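Local coordinates for dermonecrotic toxin (Pasteurella multocida, PDB 2EBF), which acts as a dermonecrotic toxin that induces bone resorption, and as a potent mitogen, in atrophic rhinitis of pigs, seen here as its C-terminal region with a thiol protease-like catalytic triad, at residues G50-E55 with R122-K127; A61-K66 with S111-N116; F336-W341 with P516-V521; S505-T510 with Q538-V543; F574-G579 with I708-R713. One frame throughout, in Å; residues are numbered along the deposited sequence.

Interaction 1: residues G50-E55 with R122-K127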
# COMPACT_ATOMS: atom_id res chain seq x y z
N GLY A 50 17.51 12.21 -23.57
CA GLY A 50 18.53 12.99 -22.90
C GLY A 50 19.47 12.19 -22.00
O GLY A 50 20.19 12.76 -21.18
N VAL A 51 19.45 10.87 -22.16
CA VAL A 51 20.28 9.99 -21.35
C VAL A 51 21.27 9.30 -22.28
O VAL A 51 20.86 8.68 -23.26
CB VAL A 51 19.43 8.93 -20.60
CG1 VAL A 51 20.31 7.99 -19.79
CG2 VAL A 51 18.40 9.58 -19.71
N TRP A 52 22.56 9.42 -21.97
CA TRP A 52 23.62 8.81 -22.76
C TRP A 52 23.41 7.32 -22.90
O TRP A 52 22.94 6.65 -21.97
CB TRP A 52 24.98 9.01 -22.09
CG TRP A 52 25.57 10.38 -22.14
CD1 TRP A 52 25.27 11.40 -23.01
CD2 TRP A 52 26.62 10.87 -21.29
NE1 TRP A 52 26.07 12.50 -22.74
CE2 TRP A 52 26.89 12.20 -21.69
CE3 TRP A 52 27.34 10.31 -20.23
CZ2 TRP A 52 27.87 12.98 -21.06
CZ3 TRP A 52 28.31 11.09 -19.60
CH2 TRP A 52 28.56 12.41 -20.02
N THR A 53 23.77 6.80 -24.07
CA THR A 53 23.84 5.36 -24.30
C THR A 53 25.19 4.84 -23.79
O THR A 53 26.08 5.65 -23.55
CB THR A 53 23.74 5.04 -25.80
OG1 THR A 53 24.79 5.73 -26.50
CG2 THR A 53 22.37 5.47 -26.34
N PRO A 54 25.34 3.51 -23.61
CA PRO A 54 26.61 2.94 -23.14
C PRO A 54 27.84 3.31 -23.99
O PRO A 54 28.91 3.55 -23.43
CB PRO A 54 26.36 1.42 -23.20
CG PRO A 54 24.91 1.28 -23.03
CD PRO A 54 24.32 2.46 -23.77
N GLU A 55 27.69 3.34 -25.32
CA GLU A 55 28.82 3.73 -26.20
C GLU A 55 29.28 5.15 -25.92
O GLU A 55 30.48 5.43 -25.90
CB GLU A 55 28.47 3.60 -27.68
CG GLU A 55 28.30 2.17 -28.19
CD GLU A 55 29.53 1.29 -28.06
OE1 GLU A 55 30.68 1.79 -28.07
OE2 GLU A 55 29.34 0.06 -27.96
N ARG A 122 24.16 10.74 -13.95
CA ARG A 122 23.21 10.75 -12.83
C ARG A 122 22.22 11.91 -12.95
O ARG A 122 21.02 11.74 -12.74
CB ARG A 122 23.94 10.80 -11.49
CG ARG A 122 23.01 10.65 -10.29
CD ARG A 122 23.77 10.55 -8.97
NE ARG A 122 24.71 11.65 -8.79
CZ ARG A 122 25.70 11.66 -7.89
NH1 ARG A 122 25.88 10.63 -7.08
NH2 ARG A 122 26.51 12.71 -7.81
N THR A 123 22.72 13.09 -13.31
CA THR A 123 21.85 14.26 -13.50
C THR A 123 20.87 14.01 -14.66
O THR A 123 19.69 14.38 -14.57
CB THR A 123 22.68 15.53 -13.72
OG1 THR A 123 23.53 15.73 -12.58
CG2 THR A 123 21.78 16.76 -13.87
N GLN A 124 21.34 13.36 -15.73
CA GLN A 124 20.46 13.00 -16.86
C GLN A 124 19.30 12.13 -16.43
O GLN A 124 18.17 12.30 -16.90
CB GLN A 124 21.23 12.29 -17.97
CG GLN A 124 22.24 13.17 -18.70
CD GLN A 124 23.15 12.40 -19.64
OE1 GLN A 124 23.99 13.00 -20.32
NE2 GLN A 124 23.00 11.07 -19.68
N LEU A 125 19.60 11.15 -15.58
CA LEU A 125 18.58 10.22 -15.09
C LEU A 125 17.59 10.98 -14.22
O LEU A 125 16.39 10.76 -14.32
CB LEU A 125 19.21 9.08 -14.30
CG LEU A 125 20.18 8.16 -15.07
CD1 LEU A 125 21.06 7.41 -14.07
CD2 LEU A 125 19.41 7.20 -15.95
N GLU A 126 18.10 11.86 -13.37
CA GLU A 126 17.20 12.67 -12.53
C GLU A 126 16.24 13.51 -13.37
O GLU A 126 15.03 13.56 -13.07
CB GLU A 126 18.01 13.57 -11.60
CG GLU A 126 18.76 12.86 -10.51
CD GLU A 126 19.67 13.82 -9.76
OE1 GLU A 126 19.65 15.02 -10.08
OE2 GLU A 126 20.39 13.38 -8.84
N LYS A 127 16.76 14.13 -14.42
CA LYS A 127 15.95 14.96 -15.30
C LYS A 127 14.97 14.15 -16.16
O LYS A 127 13.92 14.66 -16.51
CB LYS A 127 16.84 15.84 -16.19
CG LYS A 127 17.67 16.86 -15.42
CD LYS A 127 18.09 18.04 -16.29
CE LYS A 127 19.20 17.69 -17.26
NZ LYS A 127 19.58 18.86 -18.12
O HOH W 1 17.67 13.57 -19.25
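In the helical membrane localization domain, the run Gly50-Val51-Trp52 that leads, through the N-cap Thr53, into helix 54-60 is laid against Gln124 and Leu125 of helix 115-129. Gln124 carries most of the contact. CG beside the backbone N (chi1 -68°) and an extended chain beyond it carry the amide past the Gly50 carbonyl to the indole of Trp52. Gln124 CG comes within 3.2 Å of Gly50 O, and Gln124 CD lies 3.8 Å from Trp52 N. The amide and indole planes stand 89° apart, with the outer end of the amide sitting over one face of the indole, toward its rim. Both groups also touch Leu746, the last residue of the chain, while the Trp52 carbonyl accepts a hydrogen bond from His83 of helix 70-84. Val51 turns its methyls to two different partners: CG1, anti to the backbone N, is 4.0 Å from Leu125 CD2, and CG2 is 3.9 Å from the Gln124 carbonyl O. Leu125 in turn packs on Met95, Leu98 and Met99 of helix 88-108, which carries the contact on into the bundle. One water bridges the two backbones, giving a hydrogen bond of 2.7 Å to Gln124 O and a weak one of 3.3 Å to Gly50 O.

Interaction 2: residues A61-K66 with S111-N116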
# COMPACT_ATOMS: atom_id res chain seq x y z
N ALA A 61 33.80 8.36 -20.09
CA ALA A 61 34.33 7.84 -18.83
C ALA A 61 35.62 7.04 -19.01
O ALA A 61 36.07 6.38 -18.07
CB ALA A 61 33.28 7.01 -18.13
N SER A 62 36.20 7.08 -20.20
CA SER A 62 37.43 6.34 -20.45
C SER A 62 38.62 6.97 -19.74
O SER A 62 38.74 8.19 -19.65
CB SER A 62 37.71 6.21 -21.95
OG SER A 62 38.21 7.41 -22.49
N VAL A 63 39.49 6.10 -19.21
CA VAL A 63 40.75 6.51 -18.59
C VAL A 63 41.88 5.73 -19.26
O VAL A 63 41.87 4.49 -19.27
CB VAL A 63 40.75 6.24 -17.07
CG1 VAL A 63 42.01 6.81 -16.42
CG2 VAL A 63 39.49 6.81 -16.41
N ILE A 64 42.84 6.46 -19.82
CA ILE A 64 43.88 5.90 -20.70
C ILE A 64 44.52 4.58 -20.23
O ILE A 64 44.55 3.60 -20.98
CB ILE A 64 44.96 6.96 -21.08
CG1 ILE A 64 44.37 7.99 -22.05
CG2 ILE A 64 46.20 6.30 -21.70
CD1 ILE A 64 45.21 9.26 -22.24
N GLY A 65 45.03 4.55 -19.00
CA GLY A 65 45.74 3.37 -18.51
C GLY A 65 44.90 2.42 -17.67
O GLY A 65 45.37 1.35 -17.28
N LYS A 66 43.66 2.81 -17.40
CA LYS A 66 42.78 2.10 -16.47
C LYS A 66 41.84 1.13 -17.21
O LYS A 66 41.03 1.56 -18.03
CB LYS A 66 41.98 3.11 -15.66
CG LYS A 66 41.37 2.57 -14.37
CD LYS A 66 40.61 3.67 -13.64
CE LYS A 66 40.05 3.17 -12.31
NZ LYS A 66 39.17 4.19 -11.66
N SER A 111 38.09 9.96 -5.87
CA SER A 111 39.12 10.54 -6.72
C SER A 111 39.12 9.93 -8.12
O SER A 111 40.03 10.19 -8.92
CB SER A 111 40.50 10.39 -6.07
OG SER A 111 40.94 9.04 -6.14
N SER A 112 38.11 9.13 -8.43
CA SER A 112 38.04 8.50 -9.73
C SER A 112 37.89 9.56 -10.81
O SER A 112 37.08 10.48 -10.69
CB SER A 112 36.90 7.49 -9.82
OG SER A 112 36.81 6.97 -11.14
N GLU A 113 38.70 9.42 -11.85
CA GLU A 113 38.64 10.30 -13.00
C GLU A 113 37.41 10.02 -13.88
O GLU A 113 37.16 10.75 -14.85
CB GLU A 113 39.96 10.24 -13.78
CG GLU A 113 40.53 8.83 -14.04
CD GLU A 113 41.30 8.20 -12.86
OE1 GLU A 113 42.56 8.26 -12.86
OE2 GLU A 113 40.65 7.62 -11.95
N ARG A 114 36.64 8.99 -13.55
CA ARG A 114 35.37 8.69 -14.24
C ARG A 114 34.20 9.48 -13.67
O ARG A 114 33.11 9.48 -14.24
CB ARG A 114 35.03 7.20 -14.13
CG ARG A 114 36.08 6.25 -14.65
CD ARG A 114 35.44 4.90 -14.85
NE ARG A 114 36.38 3.79 -14.82
CZ ARG A 114 37.21 3.44 -15.81
NH1 ARG A 114 37.25 4.14 -16.94
NH2 ARG A 114 38.01 2.40 -15.66
N LEU A 115 34.42 10.16 -12.55
CA LEU A 115 33.34 10.83 -11.83
C LEU A 115 32.63 11.97 -12.57
O LEU A 115 31.42 12.13 -12.41
CB LEU A 115 33.79 11.29 -10.44
CG LEU A 115 33.62 10.23 -9.35
CD1 LEU A 115 34.11 10.76 -8.01
CD2 LEU A 115 32.16 9.78 -9.26
N ASN A 116 33.35 12.75 -13.36
CA ASN A 116 32.70 13.78 -14.18
C ASN A 116 31.60 13.19 -15.07
O ASN A 116 30.48 13.72 -15.12
CB ASN A 116 33.72 14.55 -15.04
CG ASN A 116 34.44 15.65 -14.27
OD1 ASN A 116 34.22 15.84 -13.07
ND2 ASN A 116 35.31 16.37 -14.97
O HOH W 2 39.03 3.35 -18.97
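Arg114 and Ala61 join the turn into helix 115-129 to the loop between helices 54-60 and 70-84 of the membrane localization domain by a hydrogen bond: Arg114 NH1 donates to Ala61 O over 2.8 Å at 150°, the oxygen lying in the guanidinium plane. A water in that same plane accepts from Arg114 NH1 and Val63 N and donates to Lys66 O, tying together the type I beta turn from Val63 to Lys66. Packing comes next. The extended Lys66 chain passes over one face of the guanidinium, with Lys66 CD 3.5 Å from Arg114 NH2. With its CG between its own N and carbonyl carbon (chi1 46°), Glu113 turns that carbon to the methyls of Val63, Val63 CG2 lying 3.3 Å from Glu113 CG. The ionic part is a long salt bridge, Lys66 NZ to Glu113 OE2 at 3.7 Å. Ser112 OG accepts from Arg114 N, a capping bond in the type I turn (Ser112 to Leu115) into helix 115-129, and is hydrogen-bonded to Tyr105 OH. Lys66 NZ lies 4.2 Å from Arg114 NE, a meeting of like charges that Glu113 probably eases; across this contact the buried Arg114 NH1 is held by a carbonyl and a water rather than by a carboxylate.

Interaction 3: residues F336-W341 with P516-V521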
# COMPACT_ATOMS: atom_id res chain seq x y z
N PHE A 336 -14.18 5.06 5.13
CA PHE A 336 -14.80 4.07 6.02
C PHE A 336 -15.98 4.77 6.66
O PHE A 336 -15.84 5.88 7.17
CB PHE A 336 -13.84 3.53 7.09
CG PHE A 336 -14.49 2.51 8.00
CD1 PHE A 336 -14.58 1.18 7.61
CD2 PHE A 336 -15.04 2.89 9.21
CE1 PHE A 336 -15.19 0.23 8.43
CE2 PHE A 336 -15.66 1.96 10.05
CZ PHE A 336 -15.74 0.62 9.65
N ASP A 337 -17.15 4.13 6.61
CA ASP A 337 -18.34 4.71 7.21
C ASP A 337 -18.52 4.14 8.62
O ASP A 337 -18.77 2.95 8.79
CB ASP A 337 -19.57 4.41 6.34
CG ASP A 337 -20.84 5.08 6.84
OD1 ASP A 337 -20.78 5.97 7.71
OD2 ASP A 337 -21.92 4.73 6.33
N TYR A 338 -18.38 5.01 9.62
CA TYR A 338 -18.58 4.65 11.03
C TYR A 338 -20.05 4.63 11.44
O TYR A 338 -20.37 4.22 12.55
CB TYR A 338 -17.88 5.66 11.93
CG TYR A 338 -16.40 5.46 12.12
CD1 TYR A 338 -15.49 6.09 11.28
CD2 TYR A 338 -15.92 4.70 13.18
CE1 TYR A 338 -14.11 5.94 11.47
CE2 TYR A 338 -14.54 4.55 13.39
CZ TYR A 338 -13.65 5.17 12.53
OH TYR A 338 -12.30 5.02 12.74
N THR A 339 -20.93 5.08 10.55
CA THR A 339 -22.36 5.16 10.85
C THR A 339 -23.00 3.83 11.32
O THR A 339 -23.67 3.80 12.36
CB THR A 339 -23.14 5.84 9.68
OG1 THR A 339 -22.87 7.24 9.72
CG2 THR A 339 -24.65 5.63 9.82
N PRO A 340 -22.81 2.72 10.57
CA PRO A 340 -23.41 1.48 11.03
C PRO A 340 -22.94 1.05 12.42
O PRO A 340 -23.76 0.64 13.25
CB PRO A 340 -22.97 0.45 9.97
CG PRO A 340 -22.67 1.27 8.77
CD PRO A 340 -22.11 2.55 9.28
N TRP A 341 -21.64 1.18 12.69
CA TRP A 341 -21.09 0.74 13.98
C TRP A 341 -21.57 1.64 15.13
O TRP A 341 -21.99 1.14 16.19
CB TRP A 341 -19.56 0.68 13.93
CG TRP A 341 -18.94 -0.01 15.14
CD1 TRP A 341 -18.64 -1.35 15.27
CD2 TRP A 341 -18.55 0.60 16.37
NE1 TRP A 341 -18.09 -1.59 16.50
CE2 TRP A 341 -18.02 -0.41 17.20
CE3 TRP A 341 -18.59 1.93 16.85
CZ2 TRP A 341 -17.55 -0.15 18.49
CZ3 TRP A 341 -18.13 2.18 18.12
CH2 TRP A 341 -17.60 1.15 18.93
N PRO A 516 -9.23 8.70 10.35
CA PRO A 516 -8.97 7.66 11.33
C PRO A 516 -8.66 6.30 10.70
O PRO A 516 -9.10 5.99 9.59
CB PRO A 516 -10.27 7.59 12.14
CG PRO A 516 -11.05 8.87 11.78
CD PRO A 516 -10.64 9.14 10.36
N MET A 517 -7.87 5.50 11.42
CA MET A 517 -7.77 4.07 11.16
C MET A 517 -8.75 3.34 12.09
O MET A 517 -8.53 3.29 13.29
CB MET A 517 -6.34 3.59 11.42
CG MET A 517 -6.15 2.09 11.40
SD MET A 517 -6.50 1.44 9.76
CE MET A 517 -6.04 -0.27 9.98
N PRO A 518 -9.83 2.76 11.53
CA PRO A 518 -10.80 2.07 12.37
C PRO A 518 -10.15 0.85 13.00
O PRO A 518 -9.15 0.36 12.47
CB PRO A 518 -11.89 1.64 11.37
CG PRO A 518 -11.67 2.49 10.15
CD PRO A 518 -10.19 2.71 10.10
N GLY A 519 -10.71 0.38 14.11
CA GLY A 519 -10.15 -0.76 14.80
C GLY A 519 -10.73 -2.06 14.28
O GLY A 519 -11.64 -2.05 13.43
N LEU A 520 -10.23 -3.18 14.79
CA LEU A 520 -10.72 -4.51 14.37
C LEU A 520 -12.22 -4.59 14.56
O LEU A 520 -12.94 -5.21 13.78
CB LEU A 520 -10.10 -5.60 15.24
CG LEU A 520 -8.68 -6.10 15.05
CD1 LEU A 520 -8.17 -6.61 16.39
CD2 LEU A 520 -8.62 -7.20 13.98
N VAL A 521 -12.67 -3.94 15.63
CA VAL A 521 -14.02 -4.05 16.13
C VAL A 521 -14.99 -3.29 15.22
O VAL A 521 -16.09 -3.77 14.92
CB VAL A 521 -13.96 -3.61 17.62
CG1 VAL A 521 -14.95 -2.55 18.02
CG2 VAL A 521 -13.89 -4.80 18.52
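Phe336 holds CG anti to its N (chi1 -180°), which swings the ring out to Pro518, whereas Tyr338 has CG beside its N (chi1 -81°) and sends its hydroxyl between Pro516 and Pro518. Pro518 CG sits over the Phe336 face, 3.8 Å from the ring centroid and 25° off the normal, a CH-pi contact. The Tyr338 and Pro518 side chains cross at about a right angle; Tyr338 OH is 3.3 Å from Pro516 CB and equally close to Pro518 CA, and its polar partner is Ser509 OG. Further along, the Trp341 indole meets Val521, Trp341 CZ2 lying 3.6 Å from Val521 CG1, while its NE1 is hydrogen-bonded to Ile526 O. Asp337 sets up the turn into helix 339-345: its OD1 accepts from Thr339 N at 3.0 Å, approached from above the carboxylate plane. In the C2 region the contact thus fastens the start of that helix to the short strand 516-517 and helix 520-524. Its chemistry is mostly aromatic rings on proline and valine carbon, consistent with a joint made largely by van der Waals packing, and the Tyr338 hydroxyl and the Trp341 indole N-H find their partners in neighbouring loops.

Interaction 4: residues S505-T510 with Q538-V543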
# COMPACT_ATOMS: atom_id res chain seq x y z
N SER A 505 -4.81 -0.97 21.33
CA SER A 505 -4.43 -0.22 20.12
C SER A 505 -4.93 -0.84 18.80
O SER A 505 -4.94 -0.18 17.75
CB SER A 505 -2.91 -0.06 20.06
OG SER A 505 -2.27 -1.32 19.89
N LEU A 506 -5.33 -2.11 18.84
CA LEU A 506 -5.83 -2.78 17.64
C LEU A 506 -7.35 -2.79 17.61
O LEU A 506 -7.96 -2.78 16.55
CB LEU A 506 -5.28 -4.21 17.54
CG LEU A 506 -3.75 -4.39 17.61
CD1 LEU A 506 -3.39 -5.87 17.62
CD2 LEU A 506 -3.04 -3.66 16.45
N LEU A 507 -7.94 -2.80 18.80
CA LEU A 507 -9.38 -3.00 18.99
C LEU A 507 -10.24 -1.90 18.39
O LEU A 507 -11.09 -2.17 17.54
CB LEU A 507 -9.70 -3.11 20.49
CG LEU A 507 -9.13 -4.33 21.23
CD1 LEU A 507 -9.38 -4.22 22.72
CD2 LEU A 507 -9.77 -5.58 20.68
N ASN A 508 -10.02 -0.67 18.86
CA ASN A 508 -10.76 0.52 18.44
C ASN A 508 -9.93 1.43 17.55
O ASN A 508 -8.83 1.05 17.12
CB ASN A 508 -11.28 1.28 19.67
CG ASN A 508 -12.46 0.58 20.34
OD1 ASN A 508 -13.43 0.20 19.67
ND2 ASN A 508 -12.38 0.40 21.65
N SER A 509 -10.43 2.64 17.27
CA SER A 509 -9.79 3.52 16.29
C SER A 509 -8.47 4.06 16.78
O SER A 509 -8.22 4.15 17.98
CB SER A 509 -10.72 4.67 15.87
OG SER A 509 -11.92 4.16 15.29
N THR A 510 -7.59 4.37 15.83
CA THR A 510 -6.31 5.01 16.09
C THR A 510 -6.05 6.01 14.96
O THR A 510 -6.75 5.96 13.93
CB THR A 510 -5.14 3.99 16.11
OG1 THR A 510 -5.26 3.13 14.97
CG2 THR A 510 -5.13 3.16 17.42
N GLN A 538 -16.87 -5.18 30.79
CA GLN A 538 -17.46 -3.94 30.32
C GLN A 538 -17.05 -3.54 28.92
O GLN A 538 -16.01 -3.97 28.43
CB GLN A 538 -17.16 -2.80 31.29
CG GLN A 538 -15.70 -2.59 31.58
CD GLN A 538 -15.46 -2.05 32.97
OE1 GLN A 538 -16.39 -1.87 33.76
NE2 GLN A 538 -14.19 -1.78 33.29
N PHE A 539 -17.88 -2.70 28.32
CA PHE A 539 -17.66 -2.15 27.00
C PHE A 539 -16.46 -1.23 26.99
O PHE A 539 -16.21 -0.50 27.96
CB PHE A 539 -18.92 -1.41 26.56
CG PHE A 539 -18.84 -0.80 25.19
CD1 PHE A 539 -18.93 0.57 25.02
CD2 PHE A 539 -18.70 -1.61 24.06
CE1 PHE A 539 -18.87 1.14 23.75
CE2 PHE A 539 -18.64 -1.05 22.78
CZ PHE A 539 -18.72 0.32 22.63
N LEU A 540 -15.72 -1.27 25.89
CA LEU A 540 -14.57 -0.42 25.67
C LEU A 540 -14.92 0.53 24.51
O LEU A 540 -14.81 0.15 23.36
CB LEU A 540 -13.38 -1.29 25.26
CG LEU A 540 -11.95 -1.10 25.73
CD1 LEU A 540 -11.04 -1.56 24.60
CD2 LEU A 540 -11.63 0.34 26.11
N PRO A 541 -15.40 1.75 24.83
CA PRO A 541 -15.85 2.71 23.82
C PRO A 541 -14.76 3.19 22.87
O PRO A 541 -13.60 3.25 23.24
CB PRO A 541 -16.36 3.90 24.64
CG PRO A 541 -15.72 3.77 25.96
CD PRO A 541 -15.57 2.29 26.20
N ASP A 542 -15.16 3.52 21.64
CA ASP A 542 -14.24 4.14 20.69
C ASP A 542 -14.18 5.63 20.99
O ASP A 542 -15.10 6.37 20.65
CB ASP A 542 -14.71 3.90 19.25
CG ASP A 542 -13.63 4.18 18.22
OD1 ASP A 542 -12.43 4.13 18.57
OD2 ASP A 542 -13.97 4.43 17.04
N VAL A 543 -13.12 6.05 21.66
CA VAL A 543 -13.01 7.41 22.17
C VAL A 543 -12.76 8.44 21.05
O VAL A 543 -12.08 8.14 20.07
CB VAL A 543 -11.97 7.50 23.33
CG1 VAL A 543 -10.54 7.57 22.82
CG2 VAL A 543 -12.27 8.67 24.22
O HOH W 3 -15.71 -1.04 21.10
O HOH W 4 -10.79 2.65 22.96
O HOH W 5 -10.49 4.46 20.51
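Asn508 meets the 538-543 segment with every part of its side chain. Asn508 CB is 3.3 Å from Asp542 OD1, and the two side chains run past each other in opposite directions, amide and carboxylate planes 25° apart. Beyond CG the amide divides. Asn508 OD1 accepts from a water that also donates to Leu540 O, and from Gln522 NE2. Asn508 ND2 donates to Leu540 O over 3.0 Å at 147°, reaching that oxygen from above the carbonyl plane, and gives a second hydrogen bond to a water that bridges to Pro541 O. Asp542 CG, anti to the backbone N (chi1 -165°), carries the carboxylate over to Ser509: Ser509 N donates to Asp542 OD1 at 2.8 Å, and Ser509 OG donates to the syn lone pair of Asp542 OD2 at 2.7 Å. A salt bridge from Arg547 NE to the same OD2 probably helps to hold the carboxylate. The apolar end is Leu507 CD1 on Leu540 CD1, 3.7 Å apart. In the alpha/beta C2 region this ties the chain leaving helix 504-507 to the chain leaving strand 537-539, an outermost strand of the six-stranded mixed sheet, with strand 528-531 and helix 520-524 packed alongside.

Interaction 5: residues F574-G579 with I708-R713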
# COMPACT_ATOMS: atom_id res chain seq x y z
N PHE A 574 -6.81 10.10 -28.04
CA PHE A 574 -7.98 9.27 -28.24
C PHE A 574 -8.31 9.17 -29.72
O PHE A 574 -8.01 10.07 -30.49
CB PHE A 574 -9.15 9.82 -27.42
CG PHE A 574 -9.02 9.54 -25.94
CD1 PHE A 574 -9.91 8.68 -25.31
CD2 PHE A 574 -8.00 10.10 -25.19
CE1 PHE A 574 -9.79 8.40 -23.94
CE2 PHE A 574 -7.87 9.82 -23.83
CZ PHE A 574 -8.76 8.97 -23.21
N LYS A 575 -8.88 8.02 -30.11
CA LYS A 575 -9.23 7.73 -31.50
C LYS A 575 -10.46 6.86 -31.55
O LYS A 575 -10.76 6.12 -30.60
CB LYS A 575 -8.10 6.99 -32.22
CG LYS A 575 -6.72 7.62 -32.11
CD LYS A 575 -5.63 6.60 -32.38
CE LYS A 575 -4.28 7.11 -31.93
NZ LYS A 575 -3.24 6.05 -32.12
N LEU A 576 -11.18 6.94 -32.66
CA LEU A 576 -12.29 6.04 -32.94
C LEU A 576 -11.76 4.61 -33.12
O LEU A 576 -10.75 4.40 -33.79
CB LEU A 576 -13.00 6.51 -34.22
CG LEU A 576 -14.33 7.27 -34.24
CD1 LEU A 576 -14.86 7.68 -32.89
CD2 LEU A 576 -14.27 8.45 -35.20
N THR A 577 -12.42 3.65 -32.48
CA THR A 577 -12.03 2.23 -32.53
C THR A 577 -12.51 1.63 -33.83
O THR A 577 -11.74 1.05 -34.60
CB THR A 577 -12.60 1.43 -31.33
OG1 THR A 577 -11.76 1.62 -30.18
CG2 THR A 577 -12.69 -0.07 -31.64
N ALA A 578 -13.81 1.77 -34.07
CA ALA A 578 -14.43 1.35 -35.31
C ALA A 578 -14.48 2.56 -36.25
O ALA A 578 -13.48 3.27 -36.42
CB ALA A 578 -15.83 0.81 -35.04
N GLY A 579 -15.65 2.78 -36.84
CA GLY A 579 -15.88 3.96 -37.64
C GLY A 579 -16.57 4.99 -36.77
O GLY A 579 -16.43 4.97 -35.55
N ILE A 708 -16.83 12.50 -27.95
CA ILE A 708 -16.26 13.76 -28.41
C ILE A 708 -14.73 13.68 -28.49
O ILE A 708 -14.14 14.15 -29.46
CB ILE A 708 -16.71 14.95 -27.48
CG1 ILE A 708 -18.25 15.11 -27.51
CG2 ILE A 708 -16.05 16.24 -27.92
CD1 ILE A 708 -18.86 15.40 -28.90
N ALA A 709 -14.09 13.10 -27.48
CA ALA A 709 -12.64 12.97 -27.49
C ALA A 709 -12.16 12.11 -28.66
O ALA A 709 -11.21 12.45 -29.35
CB ALA A 709 -12.14 12.41 -26.15
N GLN A 710 -12.84 10.99 -28.88
CA GLN A 710 -12.46 10.06 -29.94
C GLN A 710 -12.64 10.66 -31.33
O GLN A 710 -11.75 10.58 -32.19
CB GLN A 710 -13.23 8.75 -29.81
CG GLN A 710 -12.76 7.89 -28.63
CD GLN A 710 -13.45 6.54 -28.56
OE1 GLN A 710 -14.52 6.33 -29.13
NE2 GLN A 710 -12.84 5.62 -27.82
N ARG A 711 -13.80 11.29 -31.56
CA ARG A 711 -14.09 11.88 -32.86
C ARG A 711 -13.07 12.95 -33.22
O ARG A 711 -12.68 13.10 -34.40
CB ARG A 711 -15.51 12.45 -32.91
CG ARG A 711 -16.56 11.37 -33.04
CD ARG A 711 -17.96 11.87 -32.73
NE ARG A 711 -18.40 12.97 -33.58
CZ ARG A 711 -19.50 13.67 -33.35
NH1 ARG A 711 -20.26 13.37 -32.32
NH2 ARG A 711 -19.86 14.67 -34.16
N ASN A 712 -12.62 13.68 -32.21
CA ASN A 712 -11.70 14.78 -32.40
C ASN A 712 -10.23 14.41 -32.26
O ASN A 712 -9.36 15.29 -32.28
CB ASN A 712 -12.06 15.92 -31.44
CG ASN A 712 -13.29 16.67 -31.88
OD1 ASN A 712 -13.26 17.38 -32.89
ND2 ASN A 712 -14.37 16.51 -31.13
N ARG A 713 -9.95 13.11 -32.10
CA ARG A 713 -8.59 12.60 -31.90
C ARG A 713 -7.89 13.44 -30.82
O ARG A 713 -6.76 13.89 -31.00
CB ARG A 713 -7.81 12.57 -33.22
CG ARG A 713 -8.46 11.64 -34.28
CD ARG A 713 -7.70 11.68 -35.60
NE ARG A 713 -6.36 11.10 -35.47
CZ ARG A 713 -6.09 9.81 -35.59
NH1 ARG A 713 -7.06 8.93 -35.85
NH2 ARG A 713 -4.84 9.38 -35.43
O HOH W 6 -10.55 8.70 -34.66
O HOH W 7 -14.77 4.11 -30.91
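Phe574 and Arg713 meet backbone to backbone: Phe574 O lies 3.0 Å from Arg713 CA, with an angle of 152° at the hydrogen, a CA-H...O contact. That carbonyl is buried and has no conventional hydrogen-bond partner, so the CH group is what faces it. Next to it, Phe574 CB rests 4.2 Å from Ala709 CB, and the Phe574 ring takes Gln710 CG at its edge. Lys575 O sits beside the Gln710 chain, 3.3 Å from Gln710 CG, and Leu576 drops CD1 to 3.6 Å from Gln710 CB, touching Arg711 as well. On the outer side, Lys575 CG lies over one face of the Arg713 guanidinium, 4.0 Å from Arg713 NH1. Two waters fill in the polar links: one accepts from Leu576 N and donates weakly to Gln710 O, and the other accepts from Thr577 N at 2.9 Å and donates to Gln710 OE1. Arg713 is placed by the way helix 701-711 of the C3 region ends. It is the C-prime residue of a Schellman motif, with positive phi, in which Arg713 N bonds to Gln710 O and Ala714 N to Ala709 O; the Phe574 N-H, not its carbonyl, is hydrogen-bonded to the Ala714 backbone. Asn712 reinforces the helix end: Asn712 ND2, at 2.9 Å, and Asn712 N reach Ile708 O from opposite faces of the carbonyl plane. Further out, Ile708 and Ala709 pack on strand 643-656 of the antiparallel sheet, while Arg711 turns away to a salt bridge with Glu707 and hydrogen bonds to Val688 O and Phe687 O.

Interactions 1 and 2 share helix 115-129 in the membrane localization domain, interaction 2 nested within the loop that interaction 1 closes, their centres about 17 Å apart. The first is buried and led by a glutamine against an indole; the second, partly buried, is led by an arginine on a carbonyl, with a long ion pair at its exposed rim; a water bridges each. Interactions 3, 4 and 5 are partly buried too. Interactions 3 and 4, centres about 10 Å apart in the C2 region, touch directly and alternate along the chain; aromatic and proline packing gives way to carboxylate and amide bonding. Interaction 5, in the C3 region, joins a loop to a helix end by a CA-H...O contact, apolar packing and waters.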